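Local atomic coordinates of phosphonate monoester hydrolase (Ruegeria pomeroyi, PDB entry 4UPK), a protein that belongs to the sulfatase family of hydrolases within the alkaline phosphatase clan. Residues A[71-83]-A[360-372]. Sequence-based numbering, arbitrary orientation.
Sequences SFRRHYSVTNPCG and KMTVYDAAYHTPL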
# COMPACT_ATOMS: atom_id res chain seq x y z
N SER A 71 -27.76 1.06 -32.34
CA SER A 71 -28.73 0.92 -31.24
C SER A 71 -28.79 -0.54 -30.79
O SER A 71 -28.88 -1.44 -31.63
CB SER A 71 -30.12 1.37 -31.68
OG SER A 71 -30.10 2.72 -32.09
N PHE A 72 -28.76 -0.77 -29.47
CA PHE A 72 -28.79 -2.08 -28.84
C PHE A 72 -30.15 -2.25 -28.17
O PHE A 72 -30.43 -1.62 -27.14
CB PHE A 72 -27.60 -2.23 -27.86
CG PHE A 72 -26.24 -2.20 -28.53
CD1 PHE A 72 -25.64 -0.99 -28.88
CD2 PHE A 72 -25.56 -3.37 -28.82
CE1 PHE A 72 -24.39 -0.95 -29.50
CE2 PHE A 72 -24.31 -3.34 -29.46
CZ PHE A 72 -23.73 -2.13 -29.79
N ARG A 73 -31.00 -3.09 -28.78
CA ARG A 73 -32.39 -3.32 -28.36
C ARG A 73 -32.66 -4.31 -27.21
O ARG A 73 -33.77 -4.29 -26.64
CB ARG A 73 -33.30 -3.62 -29.57
CG ARG A 73 -33.36 -2.46 -30.55
CD ARG A 73 -34.37 -1.37 -30.20
NE ARG A 73 -34.07 -0.12 -30.91
CZ ARG A 73 -34.45 0.15 -32.16
NH1 ARG A 73 -35.17 -0.73 -32.84
NH2 ARG A 73 -34.11 1.29 -32.73
N ARG A 74 -31.67 -5.17 -26.87
CA ARG A 74 -31.83 -6.16 -25.80
C ARG A 74 -30.75 -5.92 -24.73
O ARG A 74 -30.07 -6.86 -24.31
CB ARG A 74 -31.78 -7.59 -26.38
CG ARG A 74 -32.78 -8.54 -25.73
CD ARG A 74 -33.01 -9.79 -26.55
NE ARG A 74 -34.14 -10.59 -26.03
CZ ARG A 74 -34.03 -11.81 -25.49
NH1 ARG A 74 -32.84 -12.39 -25.40
NH2 ARG A 74 -35.11 -12.45 -25.06
N HIS A 75 -30.61 -4.65 -24.30
CA HIS A 75 -29.62 -4.20 -23.33
C HIS A 75 -30.20 -4.10 -21.93
O HIS A 75 -31.20 -3.41 -21.70
CB HIS A 75 -28.99 -2.87 -23.77
CG HIS A 75 -27.79 -2.49 -22.97
ND1 HIS A 75 -26.58 -3.14 -23.12
CD2 HIS A 75 -27.66 -1.54 -22.02
CE1 HIS A 75 -25.75 -2.56 -22.27
NE2 HIS A 75 -26.36 -1.60 -21.58
N TYR A 76 -29.56 -4.80 -20.97
CA TYR A 76 -30.03 -4.88 -19.60
C TYR A 76 -28.98 -4.54 -18.58
O TYR A 76 -27.83 -4.93 -18.73
CB TYR A 76 -30.61 -6.29 -19.33
CG TYR A 76 -31.85 -6.60 -20.14
CD1 TYR A 76 -31.75 -7.05 -21.45
CD2 TYR A 76 -33.12 -6.43 -19.60
CE1 TYR A 76 -32.89 -7.23 -22.24
CE2 TYR A 76 -34.27 -6.66 -20.37
CZ TYR A 76 -34.14 -7.06 -21.69
OH TYR A 76 -35.25 -7.31 -22.48
N SER A 77 -29.40 -3.84 -17.52
CA SER A 77 -28.54 -3.56 -16.37
C SER A 77 -28.30 -4.93 -15.67
O SER A 77 -29.24 -5.73 -15.59
CB SER A 77 -29.25 -2.60 -15.42
OG SER A 77 -28.42 -2.35 -14.30
N VAL A 78 -27.07 -5.23 -15.21
CA VAL A 78 -26.76 -6.50 -14.55
C VAL A 78 -27.07 -6.46 -13.06
O VAL A 78 -27.01 -7.48 -12.37
CB VAL A 78 -25.34 -7.07 -14.84
CG1 VAL A 78 -25.04 -7.08 -16.33
CG2 VAL A 78 -24.26 -6.32 -14.06
N THR A 79 -27.38 -5.27 -12.55
CA THR A 79 -27.72 -5.12 -11.14
C THR A 79 -28.48 -3.86 -10.85
O THR A 79 -28.56 -3.00 -11.71
CB THR A 79 -26.54 -5.40 -10.18
OG1 THR A 79 -27.03 -5.49 -8.84
CG2 THR A 79 -25.45 -4.39 -10.29
N ASN A 80 -29.01 -3.76 -9.63
CA ASN A 80 -29.77 -2.63 -9.16
C ASN A 80 -29.65 -2.49 -7.61
O ASN A 80 -29.37 -3.49 -6.92
CB ASN A 80 -31.24 -2.78 -9.57
CG ASN A 80 -31.63 -1.91 -10.72
OD1 ASN A 80 -31.36 -0.71 -10.72
ND2 ASN A 80 -32.34 -2.46 -11.68
N PRO A 81 -29.84 -1.27 -7.06
CA PRO A 81 -30.16 0.01 -7.74
C PRO A 81 -28.94 0.78 -8.26
O PRO A 81 -27.98 0.17 -8.70
CB PRO A 81 -31.03 0.74 -6.71
CG PRO A 81 -30.74 0.08 -5.37
CD PRO A 81 -29.78 -1.07 -5.61
N CYS A 82 -29.03 2.12 -8.27
CA CYS A 82 -28.04 3.07 -8.78
C CYS A 82 -26.59 2.74 -8.44
O CYS A 82 -25.79 2.63 -9.38
CB CYS A 82 -28.41 4.49 -8.37
SG CYS A 82 -29.63 4.56 -7.04
N GLY A 83 -26.27 2.59 -7.15
CA GLY A 83 -24.94 2.28 -6.65
C GLY A 83 -24.42 0.98 -7.25
O GLY A 83 -23.51 1.01 -8.08
N LYS A 360 -36.97 0.76 -9.07
CA LYS A 360 -36.25 -0.36 -9.68
C LYS A 360 -35.91 -1.52 -8.71
O LYS A 360 -35.18 -2.42 -9.12
CB LYS A 360 -35.02 0.18 -10.45
CG LYS A 360 -34.00 0.96 -9.63
CD LYS A 360 -34.43 2.37 -9.33
CE LYS A 360 -33.32 3.10 -8.66
NZ LYS A 360 -33.84 4.27 -7.92
N MET A 361 -36.45 -1.53 -7.47
CA MET A 361 -36.25 -2.62 -6.49
C MET A 361 -37.29 -3.73 -6.73
O MET A 361 -38.21 -3.94 -5.93
CB MET A 361 -36.25 -2.12 -5.02
CG MET A 361 -34.96 -1.41 -4.61
SD MET A 361 -33.43 -2.41 -4.58
CE MET A 361 -33.79 -3.50 -3.19
N THR A 362 -37.15 -4.39 -7.88
CA THR A 362 -38.02 -5.46 -8.38
C THR A 362 -37.24 -6.36 -9.35
O THR A 362 -36.04 -6.17 -9.55
CB THR A 362 -39.35 -4.89 -8.94
OG1 THR A 362 -40.22 -5.97 -9.22
CG2 THR A 362 -39.15 -4.04 -10.18
N VAL A 363 -37.95 -7.33 -9.97
CA VAL A 363 -37.39 -8.34 -10.89
C VAL A 363 -37.92 -8.22 -12.33
O VAL A 363 -37.46 -8.97 -13.19
CB VAL A 363 -37.53 -9.78 -10.32
CG1 VAL A 363 -36.81 -9.92 -8.98
CG2 VAL A 363 -39.01 -10.19 -10.19
N TYR A 364 -38.89 -7.31 -12.58
CA TYR A 364 -39.43 -7.13 -13.93
C TYR A 364 -38.48 -6.35 -14.82
O TYR A 364 -37.74 -5.48 -14.33
CB TYR A 364 -40.85 -6.51 -13.92
CG TYR A 364 -41.90 -7.40 -13.28
CD1 TYR A 364 -42.07 -8.72 -13.70
CD2 TYR A 364 -42.73 -6.92 -12.27
CE1 TYR A 364 -43.04 -9.54 -13.12
CE2 TYR A 364 -43.72 -7.72 -11.70
CZ TYR A 364 -43.87 -9.03 -12.13
OH TYR A 364 -44.82 -9.84 -11.56
N ASP A 365 -38.49 -6.67 -16.13
CA ASP A 365 -37.63 -6.11 -17.17
C ASP A 365 -37.56 -4.59 -17.23
O ASP A 365 -36.47 -4.06 -17.45
CB ASP A 365 -37.95 -6.72 -18.56
CG ASP A 365 -37.54 -8.19 -18.71
OD1 ASP A 365 -36.78 -8.71 -17.84
OD2 ASP A 365 -37.94 -8.81 -19.72
N ALA A 366 -38.70 -3.89 -17.02
CA ALA A 366 -38.77 -2.42 -17.05
C ALA A 366 -37.76 -1.75 -16.08
O ALA A 366 -37.29 -0.65 -16.36
CB ALA A 366 -40.20 -1.94 -16.80
N ALA A 367 -37.38 -2.46 -15.00
CA ALA A 367 -36.39 -1.98 -14.02
C ALA A 367 -34.93 -2.11 -14.51
O ALA A 367 -34.05 -1.48 -13.92
CB ALA A 367 -36.57 -2.73 -12.70
N TYR A 368 -34.67 -2.91 -15.58
CA TYR A 368 -33.33 -3.24 -16.10
C TYR A 368 -33.12 -2.90 -17.55
O TYR A 368 -32.00 -2.55 -17.90
CB TYR A 368 -32.98 -4.74 -15.88
CG TYR A 368 -33.10 -5.18 -14.44
CD1 TYR A 368 -34.32 -5.61 -13.93
CD2 TYR A 368 -31.99 -5.21 -13.60
CE1 TYR A 368 -34.46 -5.98 -12.59
CE2 TYR A 368 -32.11 -5.60 -12.26
CZ TYR A 368 -33.35 -5.97 -11.76
OH TYR A 368 -33.53 -6.35 -10.45
N HIS A 369 -34.15 -3.08 -18.40
CA HIS A 369 -34.09 -2.79 -19.84
C HIS A 369 -33.76 -1.28 -20.06
O HIS A 369 -34.51 -0.39 -19.66
CB HIS A 369 -35.39 -3.20 -20.56
CG HIS A 369 -35.24 -3.37 -22.04
ND1 HIS A 369 -36.34 -3.58 -22.85
CD2 HIS A 369 -34.13 -3.36 -22.81
CE1 HIS A 369 -35.87 -3.71 -24.08
NE2 HIS A 369 -34.54 -3.58 -24.10
N THR A 370 -32.57 -1.03 -20.62
CA THR A 370 -32.06 0.33 -20.81
C THR A 370 -31.64 0.63 -22.24
O THR A 370 -31.18 -0.27 -22.93
CB THR A 370 -30.94 0.64 -19.80
OG1 THR A 370 -30.05 -0.48 -19.72
CG2 THR A 370 -31.47 0.92 -18.44
N PRO A 371 -31.80 1.90 -22.70
CA PRO A 371 -31.35 2.22 -24.05
C PRO A 371 -29.82 2.25 -24.13
O PRO A 371 -29.15 2.50 -23.13
CB PRO A 371 -31.97 3.60 -24.30
CG PRO A 371 -32.08 4.23 -22.94
CD PRO A 371 -32.35 3.08 -22.00
N LEU A 372 -29.28 1.96 -25.32
CA LEU A 372 -27.86 1.97 -25.60
C LEU A 372 -27.59 2.37 -27.05
O LEU A 372 -28.04 1.69 -27.98
CB LEU A 372 -27.13 0.64 -25.23
CG LEU A 372 -25.62 0.57 -25.57
CD1 LEU A 372 -24.81 1.61 -24.80
CD2 LEU A 372 -25.06 -0.78 -25.30
O HOH W 1 -32.13 -1.93 -24.74
O HOH W 2 -31.17 0.95 -27.42
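Backbone hydrogen bonds pair residues 71-77 with 368-372 in antiparallel fashion. Phe72 N donates to Leu372 O, Thr370 N to His75 O at 3.0 Å, and Ser77 N to Tyr368 O; the last two flank the single bridge between Tyr76 and His369. At the corner formed by Arg73 and Arg74 direct main-chain pairing lapses and two waters fill in: one links Phe72 O, His75 N and Thr370 O, the other Phe72 O and Leu372 N.

Two side chains add hydrogen bonds to main-chain carbonyls. His369 NE2 reaches Arg73 O at 2.7 Å; the acceptor lies near the imidazole plane, although the nitrogen stands above the carbonyl plane. Asn80 ND2 donates to Ala367 O at 3.0 Å and also sits over one face of the Tyr368 ring, toward its rim, with amide and ring planes 60° apart. The other amide atom, Asn80 OD1, lies 3.3 Å from Lys360 CG and is buried without a polar partner. Tyr368 OH is tied back to Thr362 O within its own loop.

Among the aromatic contacts, Tyr76 and His369 form an offset stack, their planes 11° apart. A chi1 of -160° swings the imidazole of His369 beside its own carbonyl carbon, where one face lies against Tyr76 and the NE2 edge meets Arg73 O. Leu372 CD2 makes a CH-pi contact over the His75 ring, 3.7 Å from the centroid, and also packs against Phe72 CD1 at 3.6 Å. After the cis peptide bond between Asn80 and Pro81, Pro81 CG touches Met361 SD at 3.7 Å.

The contact thus extends the antiparallel pairing of strands 70-76 and 372-375, neighbours in the large mixed sheet of this sulfatase-family fold, into the loop after strand 340-346. That strand adjoins His75 and Leu372, Thr389 binds His75 ND1, and strands 431-436 and 458-463 of the four-stranded antiparallel sheet pack against Tyr368.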